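PDB 6XP8: TfuA domain-containing protein from Methanosarcina acetivorans, which takes part in peptide backbone thioamidation, probably acting alongside a YcaO enzyme when a backbone amide is converted to a thioamide. Local coordinates for residues Lys35-Gly40 / Leu66-Lys71; Phe31-Phe36 / Lys42-Ile47; Asn130-Leu135 / Leu155-Tyr160; Ile124-Val129 / Asn193-Ile198; Gly90-Gly95 / Leu207-Lys212. All blocks are in the same frame, centred on the assembly; numbering follows the deposited sequence.

Contact 1. Residues Lys35-Gly40 / Leu66-Lys71; sequences KFVQQG and LNAGVK
Val37, on the last turn of helix 33-38, meets Ala68 and Val70 beyond the end of helix 59-67 in a small, purely apolar contact. One residue earlier, Phe36 packs on strand 23-25 and edge-to-face on Tyr41. Val37 then presents both methyls. Its CG1, anti to the backbone N (chi1 176°), comes to 3.8 Å from Ala68 CB, the single methyl that closes the outer, more exposed end of the contact. On the inner side, Val70 CG2 is shared by both branches, with Val37 CG1 and Val37 CG2 each 4.1 Å from it, so the Val70 methyl sits across the fork of the valine. Both valines also rest on Ile44 of strand 43-46: the two helices lie on one face of the parallel sheet, and helix 59-67 is the connection of a beta-alpha-beta crossover between strands 43-46 and 71-74. Next in the chain, Gln38 turns back along its own helix, its NE2 hydrogen-bonded to OE1 of Glu34. Gly40 closes the helix in a Schellman motif, with positive phi (93°) and its N 3.2 Å from Val37 O. Gly69 ends the other helix in the same way, its N 3.1 Å from Leu66 O, and the chain passes through Val70 into strand 71-74 at Lys71.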
# COMPACT_ATOMS: atom_id res chain seq x y z
N LYS A 35 -4.12 -0.71 22.70
CA LYS A 35 -3.10 -1.41 23.50
C LYS A 35 -1.81 -0.59 23.58
O LYS A 35 -1.23 -0.43 24.66
CB LYS A 35 -2.81 -2.81 22.93
CG LYS A 35 -1.97 -3.69 23.84
CD LYS A 35 -1.51 -4.97 23.15
CE LYS A 35 -0.71 -5.85 24.10
NZ LYS A 35 -0.14 -7.05 23.41
N PHE A 36 -1.39 -0.07 22.43
CA PHE A 36 -0.15 0.70 22.33
C PHE A 36 -0.27 2.12 22.88
O PHE A 36 0.67 2.64 23.48
CB PHE A 36 0.39 0.65 20.90
CG PHE A 36 0.74 -0.73 20.45
CD1 PHE A 36 1.93 -1.34 20.85
CD2 PHE A 36 -0.16 -1.47 19.67
CE1 PHE A 36 2.24 -2.64 20.46
CE2 PHE A 36 0.14 -2.77 19.28
CZ PHE A 36 1.34 -3.35 19.68
N VAL A 37 -1.45 2.72 22.68
CA VAL A 37 -1.80 4.01 23.31
C VAL A 37 -1.68 3.90 24.84
O VAL A 37 -1.08 4.76 25.48
CB VAL A 37 -3.21 4.49 22.89
CG1 VAL A 37 -3.62 5.78 23.61
CG2 VAL A 37 -3.27 4.71 21.38
N GLN A 38 -2.23 2.82 25.41
CA GLN A 38 -2.21 2.60 26.86
C GLN A 38 -0.84 2.22 27.41
O GLN A 38 -0.56 2.45 28.59
CB GLN A 38 -3.27 1.57 27.29
CG GLN A 38 -4.73 2.01 27.09
CD GLN A 38 -5.10 3.29 27.84
OE1 GLN A 38 -4.74 3.48 29.00
NE2 GLN A 38 -5.85 4.15 27.17
N GLN A 39 0.02 1.66 26.55
CA GLN A 39 1.41 1.35 26.90
C GLN A 39 2.33 2.58 26.87
O GLN A 39 3.50 2.49 27.26
CB GLN A 39 1.96 0.24 25.99
CG GLN A 39 1.54 -1.17 26.38
CD GLN A 39 2.11 -2.26 25.47
OE1 GLN A 39 2.92 -1.99 24.58
NE2 GLN A 39 1.68 -3.49 25.70
N GLY A 40 1.79 3.71 26.42
CA GLY A 40 2.52 4.98 26.40
C GLY A 40 3.26 5.33 25.12
O GLY A 40 4.10 6.24 25.13
N LEU A 66 -5.35 9.93 18.59
CA LEU A 66 -5.08 11.35 18.34
C LEU A 66 -5.46 12.23 19.54
O LEU A 66 -4.70 13.13 19.91
CB LEU A 66 -5.79 11.83 17.07
CG LEU A 66 -5.31 11.26 15.72
CD1 LEU A 66 -6.35 11.53 14.65
CD2 LEU A 66 -3.95 11.82 15.31
N ASN A 67 -6.62 11.93 20.14
CA ASN A 67 -7.12 12.66 21.31
C ASN A 67 -6.26 12.44 22.56
O ASN A 67 -6.23 13.29 23.46
CB ASN A 67 -8.58 12.29 21.61
CG ASN A 67 -9.55 12.78 20.55
OD1 ASN A 67 -9.28 13.72 19.80
ND2 ASN A 67 -10.71 12.12 20.48
N ALA A 68 -5.57 11.30 22.61
CA ALA A 68 -4.65 10.96 23.71
C ALA A 68 -3.23 11.52 23.51
O ALA A 68 -2.34 11.27 24.32
CB ALA A 68 -4.60 9.45 23.91
N GLY A 69 -3.03 12.28 22.43
CA GLY A 69 -1.74 12.92 22.15
C GLY A 69 -0.76 12.08 21.36
O GLY A 69 0.42 12.45 21.22
N VAL A 70 -1.23 10.95 20.84
CA VAL A 70 -0.42 10.08 19.99
C VAL A 70 -0.51 10.60 18.56
O VAL A 70 -1.61 10.87 18.05
CB VAL A 70 -0.85 8.59 20.09
CG1 VAL A 70 0.14 7.68 19.37
CG2 VAL A 70 -0.99 8.16 21.54
N LYS A 71 0.64 10.77 17.93
CA LYS A 71 0.71 11.17 16.53
C LYS A 71 0.45 9.93 15.68
O LYS A 71 0.97 8.86 15.97
CB LYS A 71 2.06 11.80 16.20
CG LYS A 71 2.45 12.93 17.13
CD LYS A 71 3.42 13.91 16.49
CE LYS A 71 3.58 15.17 17.33
NZ LYS A 71 2.32 15.96 17.45

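Contact 2. Residues Phe31-Phe36 / Lys42-Ile47; sequences FQLEKF and KVIGII
Ile44, in the middle of strand 43-46, and Leu33, on helix 33-38, pack apolar against apolar, with no hydrogen bond between the strand segment and that of the helix preceding it in the chain. Val43, one residue before Ile44, points to the other face of the sheet and packs on Val210, Leu213 and Ile214 of helix 198-215. Ile44 turns its side chain to the helix 33-38 face. Its CG2 branch lies anti to the backbone N, while CG1 runs anti to the carbonyl carbon (chi1 -61°), and it is CG2 that reaches the leucine, 3.9 Å from Leu33 CD2. The alternation of Val43 and Ile44 is that of a central strand in a parallel alpha/beta sheet covered by helices on both faces; strands 3-6 and 71-74 flank it, with backbone hydrogen bonds from Val43 to Val4 and from Ile44 to Lys71 and Val73. Ile46 reaches the leucine only with its end: CD1 stands 4.3 Å from Leu33 CD1, a looser touch than the first. Leu33 CD2 is nearest Ile44 and CD1 nearest Ile46, so the leucine fork lies between the two isoleucines. Phe6 of strand 3-6 and Ile62 of helix 59-67 also touch Leu33. Past the strand, Ile47 packs on Val206 of helix 198-215.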
# COMPACT_ATOMS: atom_id res chain seq x y z
N PHE A 31 -9.26 -2.78 17.03
CA PHE A 31 -8.90 -2.71 18.45
C PHE A 31 -7.51 -3.21 18.83
O PHE A 31 -7.31 -3.80 19.90
CB PHE A 31 -10.04 -3.24 19.35
CG PHE A 31 -11.25 -2.35 19.36
CD1 PHE A 31 -11.13 -1.00 19.74
CD2 PHE A 31 -12.50 -2.84 18.97
CE1 PHE A 31 -12.24 -0.17 19.73
CE2 PHE A 31 -13.61 -2.01 18.98
CZ PHE A 31 -13.48 -0.67 19.36
N GLN A 32 -6.55 -2.93 17.96
CA GLN A 32 -5.15 -3.16 18.25
C GLN A 32 -4.41 -1.89 18.68
O GLN A 32 -3.45 -1.97 19.45
CB GLN A 32 -4.43 -3.82 17.07
CG GLN A 32 -4.87 -5.25 16.82
CD GLN A 32 -4.05 -5.95 15.76
OE1 GLN A 32 -3.58 -5.34 14.80
NE2 GLN A 32 -3.87 -7.25 15.93
N LEU A 33 -4.86 -0.73 18.19
CA LEU A 33 -4.20 0.55 18.47
C LEU A 33 -4.21 0.94 19.94
O LEU A 33 -3.19 1.40 20.46
CB LEU A 33 -4.81 1.70 17.65
CG LEU A 33 -4.71 1.79 16.12
CD1 LEU A 33 -5.10 3.19 15.69
CD2 LEU A 33 -3.33 1.45 15.58
N GLU A 34 -5.34 0.74 20.61
CA GLU A 34 -5.51 1.19 22.00
C GLU A 34 -4.54 0.54 22.98
O GLU A 34 -4.16 1.17 23.97
CB GLU A 34 -6.97 1.06 22.48
CG GLU A 34 -7.33 1.91 23.70
CD GLU A 34 -7.20 3.42 23.48
OE1 GLU A 34 -6.89 4.13 24.46
OE2 GLU A 34 -7.43 3.91 22.35
N LYS A 35 -4.12 -0.71 22.70
CA LYS A 35 -3.10 -1.41 23.50
C LYS A 35 -1.81 -0.59 23.58
O LYS A 35 -1.23 -0.43 24.66
CB LYS A 35 -2.81 -2.81 22.93
CG LYS A 35 -1.97 -3.69 23.84
CD LYS A 35 -1.51 -4.97 23.15
CE LYS A 35 -0.71 -5.85 24.10
NZ LYS A 35 -0.14 -7.05 23.41
N PHE A 36 -1.39 -0.07 22.43
CA PHE A 36 -0.15 0.70 22.33
C PHE A 36 -0.27 2.12 22.88
O PHE A 36 0.67 2.64 23.48
CB PHE A 36 0.39 0.65 20.90
CG PHE A 36 0.74 -0.73 20.45
CD1 PHE A 36 1.93 -1.34 20.85
CD2 PHE A 36 -0.16 -1.47 19.67
CE1 PHE A 36 2.24 -2.64 20.46
CE2 PHE A 36 0.14 -2.77 19.28
CZ PHE A 36 1.34 -3.35 19.68
N LYS A 42 4.18 7.00 21.58
CA LYS A 42 4.01 8.40 21.19
C LYS A 42 3.66 8.61 19.71
O LYS A 42 3.03 9.60 19.36
CB LYS A 42 5.25 9.23 21.56
CG LYS A 42 5.42 9.49 23.06
CD LYS A 42 4.33 10.40 23.61
CE LYS A 42 4.15 10.20 25.11
NZ LYS A 42 3.07 11.07 25.65
N VAL A 43 4.09 7.67 18.86
CA VAL A 43 3.80 7.72 17.43
C VAL A 43 3.34 6.34 16.95
O VAL A 43 3.96 5.33 17.28
CB VAL A 43 5.00 8.22 16.57
CG1 VAL A 43 4.62 8.33 15.10
CG2 VAL A 43 5.50 9.58 17.05
N ILE A 44 2.23 6.33 16.19
CA ILE A 44 1.76 5.14 15.48
C ILE A 44 1.93 5.38 13.97
O ILE A 44 1.46 6.39 13.45
CB ILE A 44 0.28 4.81 15.78
CG1 ILE A 44 0.08 4.51 17.28
CG2 ILE A 44 -0.21 3.63 14.93
CD1 ILE A 44 -1.37 4.58 17.75
N GLY A 45 2.59 4.45 13.29
CA GLY A 45 2.60 4.41 11.83
C GLY A 45 1.69 3.31 11.34
O GLY A 45 1.88 2.14 11.68
N ILE A 46 0.67 3.69 10.58
CA ILE A 46 -0.20 2.70 9.94
C ILE A 46 0.21 2.64 8.47
O ILE A 46 0.06 3.61 7.74
CB ILE A 46 -1.71 3.04 10.07
CG1 ILE A 46 -2.13 3.17 11.55
CG2 ILE A 46 -2.55 1.98 9.35
CD1 ILE A 46 -3.53 3.75 11.76
N ILE A 47 0.76 1.49 8.07
CA ILE A 47 1.06 1.23 6.66
C ILE A 47 0.00 0.23 6.15
O ILE A 47 -0.89 0.61 5.39
CB ILE A 47 2.52 0.74 6.42
CG1 ILE A 47 3.52 1.81 6.92
CG2 ILE A 47 2.75 0.41 4.94
CD1 ILE A 47 4.99 1.42 6.90

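Contact 3. Residues Asn130-Leu135 / Leu155-Tyr160; sequences NIRETL and LAINTY
Ala156 and Ile131 bring helices 146-157 and 128-140 together at their nearest backbone approach across the contact, 7.6 Å between Ile131 CA and Ala156 CA. The alanine gives up the largest area here. Its CB lies 3.8 Å from Ile131 CG2, so the short branch of the isoleucine does the touching; that branch stands anti to the backbone N (chi1 of the CG1 branch -66°). The small alanine is consistent with the near approach of the backbones. Beside this buried pair, nearer the surface, Arg132 reaches over to Ile157. Its chain is extended from CG to NE (chi2 -174°, chi3 -179°), and this brings NH2 to 4.0 Å from Ile157 CD1, the two side chains meeting at a slant. The touch is apolar on the isoleucine side only: NE of Arg132 makes a salt bridge with Glu111 OE1, which probably fixes the direction of the guanidinium group. Thr134 in its helix, and Thr159 just past the end of the other, turn their hydroxyls back on preceding carbonyls. Thr134 OG1, also bonded to Tyr166 OH, donates to Asn130 O at 2.8 Å, on the other face of that carbonyl from Thr134 N, and Thr159 OG1 donates to Leu155 O at 2.7 Å, from above the carbonyl plane. Around the pair, Leu169 of helix 166-175 packs on Ala156 and Tyr166 on Ile131, while Leu128 at the start of helix 128-140 touches both Ala156 and Ile157.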
# COMPACT_ATOMS: atom_id res chain seq x y z
N ASN A 130 0.38 -0.37 -7.91
CA ASN A 130 1.64 -0.81 -8.52
C ASN A 130 1.46 -1.14 -10.01
O ASN A 130 2.32 -0.81 -10.82
CB ASN A 130 2.23 -2.03 -7.79
CG ASN A 130 2.96 -1.68 -6.49
OD1 ASN A 130 2.80 -0.60 -5.93
ND2 ASN A 130 3.72 -2.65 -5.98
N ILE A 131 0.33 -1.78 -10.35
CA ILE A 131 0.00 -2.11 -11.75
C ILE A 131 -0.15 -0.82 -12.57
O ILE A 131 0.41 -0.71 -13.67
CB ILE A 131 -1.25 -3.03 -11.86
CG1 ILE A 131 -0.95 -4.41 -11.26
CG2 ILE A 131 -1.71 -3.18 -13.31
CD1 ILE A 131 -2.18 -5.23 -10.89
N ARG A 132 -0.88 0.15 -12.02
CA ARG A 132 -1.08 1.47 -12.64
C ARG A 132 0.26 2.13 -12.99
O ARG A 132 0.48 2.52 -14.14
CB ARG A 132 -1.89 2.40 -11.72
CG ARG A 132 -3.36 2.04 -11.57
CD ARG A 132 -4.10 3.10 -10.77
NE ARG A 132 -5.52 2.79 -10.57
CZ ARG A 132 -6.50 3.00 -11.46
NH1 ARG A 132 -6.23 3.51 -12.67
NH2 ARG A 132 -7.75 2.68 -11.14
N GLU A 133 1.15 2.20 -12.00
CA GLU A 133 2.45 2.85 -12.14
C GLU A 133 3.42 2.09 -13.04
O GLU A 133 4.21 2.70 -13.77
CB GLU A 133 3.06 3.10 -10.76
CG GLU A 133 2.38 4.22 -9.99
CD GLU A 133 2.49 5.56 -10.68
OE1 GLU A 133 3.60 6.13 -10.71
OE2 GLU A 133 1.47 6.05 -11.20
N THR A 134 3.35 0.76 -12.97
CA THR A 134 4.22 -0.11 -13.77
C THR A 134 3.79 -0.11 -15.24
O THR A 134 4.64 -0.05 -16.13
CB THR A 134 4.34 -1.53 -13.17
OG1 THR A 134 4.86 -1.42 -11.84
CG2 THR A 134 5.28 -2.42 -13.97
N LEU A 135 2.47 -0.15 -15.50
CA LEU A 135 1.96 -0.02 -16.87
C LEU A 135 2.26 1.35 -17.49
O LEU A 135 2.54 1.43 -18.69
CB LEU A 135 0.46 -0.33 -16.96
CG LEU A 135 0.04 -1.81 -16.85
CD1 LEU A 135 -1.48 -1.92 -16.87
CD2 LEU A 135 0.64 -2.67 -17.96
N LEU A 155 -8.42 -4.63 -17.67
CA LEU A 155 -8.38 -6.04 -17.27
C LEU A 155 -7.99 -6.18 -15.79
O LEU A 155 -8.65 -6.92 -15.05
CB LEU A 155 -7.44 -6.86 -18.17
CG LEU A 155 -7.25 -8.37 -17.88
CD1 LEU A 155 -8.56 -9.14 -17.85
CD2 LEU A 155 -6.27 -9.01 -18.85
N ALA A 156 -6.95 -5.46 -15.38
CA ALA A 156 -6.47 -5.51 -13.99
C ALA A 156 -7.54 -5.05 -13.00
O ALA A 156 -7.78 -5.71 -11.99
CB ALA A 156 -5.20 -4.69 -13.83
N ILE A 157 -8.21 -3.94 -13.33
CA ILE A 157 -9.34 -3.42 -12.53
C ILE A 157 -10.43 -4.50 -12.37
O ILE A 157 -11.00 -4.66 -11.29
CB ILE A 157 -9.91 -2.10 -13.13
CG1 ILE A 157 -8.85 -0.98 -13.06
CG2 ILE A 157 -11.20 -1.66 -12.43
CD1 ILE A 157 -9.13 0.22 -13.95
N ASN A 158 -10.67 -5.24 -13.46
CA ASN A 158 -11.69 -6.29 -13.51
C ASN A 158 -11.21 -7.69 -13.12
O ASN A 158 -11.86 -8.70 -13.44
CB ASN A 158 -12.35 -6.29 -14.89
CG ASN A 158 -13.33 -5.15 -15.05
OD1 ASN A 158 -14.39 -5.14 -14.42
ND2 ASN A 158 -12.98 -4.18 -15.88
N THR A 159 -10.10 -7.75 -12.39
CA THR A 159 -9.55 -9.00 -11.88
C THR A 159 -9.68 -9.03 -10.36
O THR A 159 -9.29 -8.07 -9.68
CB THR A 159 -8.07 -9.17 -12.31
OG1 THR A 159 -8.01 -9.17 -13.74
CG2 THR A 159 -7.46 -10.47 -11.78
N TYR A 160 -10.26 -10.12 -9.85
CA TYR A 160 -10.32 -10.41 -8.41
C TYR A 160 -8.91 -10.34 -7.82
O TYR A 160 -8.00 -11.00 -8.32
CB TYR A 160 -10.97 -11.78 -8.20
CG TYR A 160 -11.02 -12.28 -6.77
CD1 TYR A 160 -11.56 -11.49 -5.74
CD2 TYR A 160 -10.56 -13.56 -6.45
CE1 TYR A 160 -11.61 -11.96 -4.43
CE2 TYR A 160 -10.61 -14.04 -5.15
CZ TYR A 160 -11.13 -13.24 -4.14
OH TYR A 160 -11.16 -13.72 -2.85

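Contact 4. Residues Ile124-Val129 / Asn193-Ile198; sequences ISVPLV and NSEVDI
Val129 and Ile198 supply the apolar part of this contact, each lying in the first turn of its helix. Val129 CG2 is 3.8 Å from Ile198 CG2, and the side chains cross at about a right angle. In both residues the touching branch sits between the backbone N and the carbonyl carbon, whereas the CG1 branch of Ile198 leads away from the contact. A second packing contact brings a carboxylate against a methyl: the extended chain of Glu195 (chi1 -173°, chi2 -175°) reaches toward Val126 from the opposite direction. Its OE2 comes 3.7 Å from Val126 CG1, with no hydrogen bond. That same oxygen is hydrogen-bonded to Tyr166 OH and to Asn130 ND2, so two polar partners fix the carboxylate beside the methyl. Asn130 ND2 is shared, since Asp197 OD1 binds it too. Turns and caps make up the third group. Asp197 centres an inverse gamma turn, with a weak bond from Ile198 N to Val196 O of 3.1 Å, and as N-cap it offers OD1 to Arg200 N at the start of helix 198-215. Pro127 holds the corresponding N-cap position of helix 128-140. The contact therefore joins the beginnings of two helices: the loop after helix 181-193 runs past helix 128-140, where Val196 N bonds Thr134 OG1, and helix 96-102 packs against the same place through Val97 on Val129 and Lys96 on Ile198.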
# COMPACT_ATOMS: atom_id res chain seq x y z
N ILE A 124 1.30 -12.09 -2.08
CA ILE A 124 1.23 -13.05 -3.17
C ILE A 124 0.86 -12.30 -4.45
O ILE A 124 1.53 -12.44 -5.48
CB ILE A 124 0.21 -14.19 -2.87
CG1 ILE A 124 0.48 -14.86 -1.51
CG2 ILE A 124 0.13 -15.19 -4.02
CD1 ILE A 124 1.86 -15.46 -1.32
N SER A 125 -0.20 -11.50 -4.37
CA SER A 125 -0.67 -10.72 -5.50
C SER A 125 -0.04 -9.33 -5.58
O SER A 125 0.72 -8.92 -4.70
CB SER A 125 -2.20 -10.65 -5.48
OG SER A 125 -2.67 -9.83 -4.43
N VAL A 126 -0.38 -8.61 -6.66
CA VAL A 126 0.14 -7.27 -6.94
C VAL A 126 -0.98 -6.24 -6.73
O VAL A 126 -2.08 -6.42 -7.28
CB VAL A 126 0.69 -7.18 -8.39
CG1 VAL A 126 1.27 -5.80 -8.66
CG2 VAL A 126 1.74 -8.24 -8.64
N PRO A 127 -0.71 -5.16 -5.96
CA PRO A 127 -1.72 -4.13 -5.78
C PRO A 127 -1.96 -3.35 -7.07
O PRO A 127 -1.03 -3.14 -7.85
CB PRO A 127 -1.11 -3.22 -4.72
CG PRO A 127 0.36 -3.38 -4.90
CD PRO A 127 0.58 -4.79 -5.34
N LEU A 128 -3.22 -2.96 -7.28
CA LEU A 128 -3.61 -2.19 -8.45
C LEU A 128 -2.80 -0.90 -8.64
O LEU A 128 -2.45 -0.58 -9.77
CB LEU A 128 -5.11 -1.90 -8.44
CG LEU A 128 -5.79 -1.27 -9.66
CD1 LEU A 128 -5.51 -2.05 -10.95
CD2 LEU A 128 -7.28 -1.20 -9.41
N VAL A 129 -2.49 -0.19 -7.55
CA VAL A 129 -1.63 1.01 -7.63
C VAL A 129 -0.26 0.76 -8.27
O VAL A 129 0.20 1.57 -9.07
CB VAL A 129 -1.49 1.79 -6.29
CG1 VAL A 129 -2.80 2.47 -5.93
CG2 VAL A 129 -0.98 0.91 -5.16
N ASN A 193 11.25 -7.08 -13.35
CA ASN A 193 12.59 -6.53 -13.08
C ASN A 193 12.62 -5.03 -12.81
O ASN A 193 13.57 -4.53 -12.20
CB ASN A 193 13.54 -6.89 -14.23
CG ASN A 193 13.75 -8.38 -14.36
OD1 ASN A 193 14.22 -9.04 -13.43
ND2 ASN A 193 13.42 -8.93 -15.52
N SER A 194 11.60 -4.32 -13.28
CA SER A 194 11.53 -2.86 -13.17
C SER A 194 10.15 -2.40 -12.71
O SER A 194 9.63 -1.39 -13.20
CB SER A 194 11.92 -2.20 -14.50
OG SER A 194 13.10 -2.77 -15.04
N GLU A 195 9.55 -3.14 -11.78
CA GLU A 195 8.28 -2.73 -11.17
C GLU A 195 8.45 -1.37 -10.49
O GLU A 195 9.48 -1.12 -9.84
CB GLU A 195 7.79 -3.77 -10.16
CG GLU A 195 6.39 -3.46 -9.61
CD GLU A 195 5.91 -4.40 -8.52
OE1 GLU A 195 6.74 -5.07 -7.87
OE2 GLU A 195 4.68 -4.46 -8.31
N VAL A 196 7.46 -0.51 -10.68
CA VAL A 196 7.33 0.73 -9.92
C VAL A 196 6.52 0.34 -8.69
O VAL A 196 5.28 0.29 -8.73
CB VAL A 196 6.66 1.86 -10.73
CG1 VAL A 196 6.64 3.16 -9.93
CG2 VAL A 196 7.37 2.07 -12.07
N ASP A 197 7.24 0.02 -7.62
CA ASP A 197 6.66 -0.46 -6.36
C ASP A 197 6.31 0.75 -5.50
O ASP A 197 7.04 1.12 -4.56
CB ASP A 197 7.64 -1.42 -5.66
CG ASP A 197 7.00 -2.22 -4.53
OD1 ASP A 197 5.90 -1.86 -4.04
OD2 ASP A 197 7.62 -3.22 -4.11
N ILE A 198 5.20 1.38 -5.85
CA ILE A 198 4.76 2.60 -5.19
C ILE A 198 4.38 2.37 -3.73
O ILE A 198 4.60 3.24 -2.89
CB ILE A 198 3.67 3.37 -6.00
CG1 ILE A 198 3.49 4.80 -5.47
CG2 ILE A 198 2.34 2.63 -6.04
CD1 ILE A 198 4.70 5.70 -5.64

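Contact 5. Residues Gly90-Gly95 / Leu207-Lys212; sequences GMVGVG and LETVKK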
# COMPACT_ATOMS: atom_id res chain seq x y z
N GLY A 90 -6.35 15.32 12.18
CA GLY A 90 -4.99 15.27 12.74
C GLY A 90 -4.11 14.13 12.27
O GLY A 90 -2.91 14.12 12.57
N MET A 91 -4.68 13.15 11.56
CA MET A 91 -3.86 12.09 10.96
C MET A 91 -3.00 12.65 9.83
O MET A 91 -3.49 13.39 8.98
CB MET A 91 -4.72 10.92 10.48
CG MET A 91 -3.91 9.68 10.09
SD MET A 91 -4.99 8.26 9.85
CE MET A 91 -3.86 7.08 9.10
N VAL A 92 -1.73 12.29 9.85
CA VAL A 92 -0.76 12.74 8.85
C VAL A 92 -0.74 11.70 7.74
O VAL A 92 -0.49 10.52 8.00
CB VAL A 92 0.66 12.88 9.45
CG1 VAL A 92 1.66 13.33 8.40
CG2 VAL A 92 0.66 13.83 10.65
N GLY A 93 -1.01 12.13 6.51
CA GLY A 93 -0.85 11.29 5.33
C GLY A 93 0.44 11.60 4.60
O GLY A 93 0.82 12.77 4.48
N VAL A 94 1.12 10.56 4.11
CA VAL A 94 2.35 10.73 3.32
C VAL A 94 2.36 9.76 2.14
O VAL A 94 1.82 8.65 2.23
CB VAL A 94 3.67 10.58 4.14
CG1 VAL A 94 3.79 11.65 5.22
CG2 VAL A 94 3.81 9.20 4.76
N GLY A 95 2.99 10.18 1.05
CA GLY A 95 3.18 9.33 -0.12
C GLY A 95 2.14 9.54 -1.21
O GLY A 95 1.13 10.21 -1.00
N LEU A 207 7.92 5.47 7.25
CA LEU A 207 9.01 5.19 8.20
C LEU A 207 9.83 6.44 8.49
O LEU A 207 10.14 6.73 9.64
CB LEU A 207 9.91 4.07 7.67
CG LEU A 207 9.28 2.68 7.48
CD1 LEU A 207 10.35 1.73 6.97
CD2 LEU A 207 8.62 2.13 8.75
N GLU A 208 10.14 7.20 7.44
CA GLU A 208 10.95 8.42 7.55
C GLU A 208 10.20 9.54 8.27
O GLU A 208 10.80 10.29 9.04
CB GLU A 208 11.49 8.84 6.18
CG GLU A 208 12.51 7.83 5.65
CD GLU A 208 12.99 8.07 4.22
OE1 GLU A 208 12.25 8.62 3.38
OE2 GLU A 208 14.14 7.66 3.94
N THR A 209 8.88 9.62 8.04
CA THR A 209 8.00 10.58 8.75
C THR A 209 7.89 10.24 10.24
O THR A 209 8.01 11.14 11.09
CB THR A 209 6.60 10.67 8.08
OG1 THR A 209 6.76 11.09 6.73
CG2 THR A 209 5.70 11.67 8.80
N VAL A 210 7.68 8.96 10.54
CA VAL A 210 7.64 8.47 11.93
C VAL A 210 8.97 8.77 12.63
O VAL A 210 8.98 9.28 13.76
CB VAL A 210 7.25 6.97 12.01
CG1 VAL A 210 7.41 6.44 13.42
CG2 VAL A 210 5.81 6.76 11.54
N LYS A 211 10.08 8.49 11.94
CA LYS A 211 11.43 8.82 12.42
C LYS A 211 11.53 10.28 12.88
O LYS A 211 12.00 10.55 13.99
CB LYS A 211 12.47 8.53 11.33
CG LYS A 211 13.92 8.60 11.80
CD LYS A 211 14.90 8.40 10.64
CE LYS A 211 14.99 6.95 10.21
NZ LYS A 211 15.88 6.75 9.03
N LYS A 212 11.05 11.20 12.04
CA LYS A 212 11.08 12.64 12.33
C LYS A 212 10.23 13.02 13.54
O LYS A 212 10.67 13.81 14.38
CB LYS A 212 10.67 13.46 11.11
CG LYS A 212 11.74 13.50 10.03
CD LYS A 212 11.49 14.60 9.01
CE LYS A 212 12.65 14.72 8.04
NZ LYS A 212 13.91 15.20 8.68
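Val94 and Thr209 lie side by side, running in opposing senses, with Val94 CG1 resting 3.4 Å from Thr209 OG1. The same methyl is 4.1 Å from Thr209 CG2, so it lies against both branches of the threonine, and Val94 CG2 adds a looser approach of 4.0 Å to Thr209 OG1. Val92, two residues earlier, makes a lighter touch: its CG1 stands 4.4 Å from Thr209 CG2. The two valines flank Gly93, and their side chains point to the helix. Further out, backbone bonds place the short strand 92-93 at the edge of the parallel sheet: Val92 pairs with Val72 and Gly74, and Val94 with Gly74. Val73 of strand 71-74 touches Val94, Thr209 and Val210, while Val210 and Leu207 run on to Ile5 of strand 3-6. Helix 198-215 thus packs over several strands, this edge included. The hydroxyl of Thr209 stands anti to the carbonyl carbon (chi1 -60°) and is hydrogen-bonded to Leu205 O one turn back. With its hydroxyl already bonded there, the oxygen probably tolerates a methyl beside it; no hydrogen bond crosses this contact, which appears to be held by van der Waals packing.

Overall arrangement
The five contacts fall into two groups on opposite sides of the chain's centre. Contacts 1 and 2, whose centres lie about 7 Å apart, share helix 33-38, and a backbone bond of Lys71 with Lys42 joins them. Contact 5 sets helix 198-215 on the other face of the same sheet, against edge strand 92-93; its centre is about 13 Å from that of contact 2, and Leu66 of contact 1 packs on its Gly90 and Met91. Contacts 3 and 4, centres about 9 Å apart, share helix 128-140 in the helical part, their centres about 37 and 33 Å from that of contact 1. Helix 198-215 connects the groups: it starts in contact 4 and carries contact 5, and the nearest atoms of these two are about 6 Å apart.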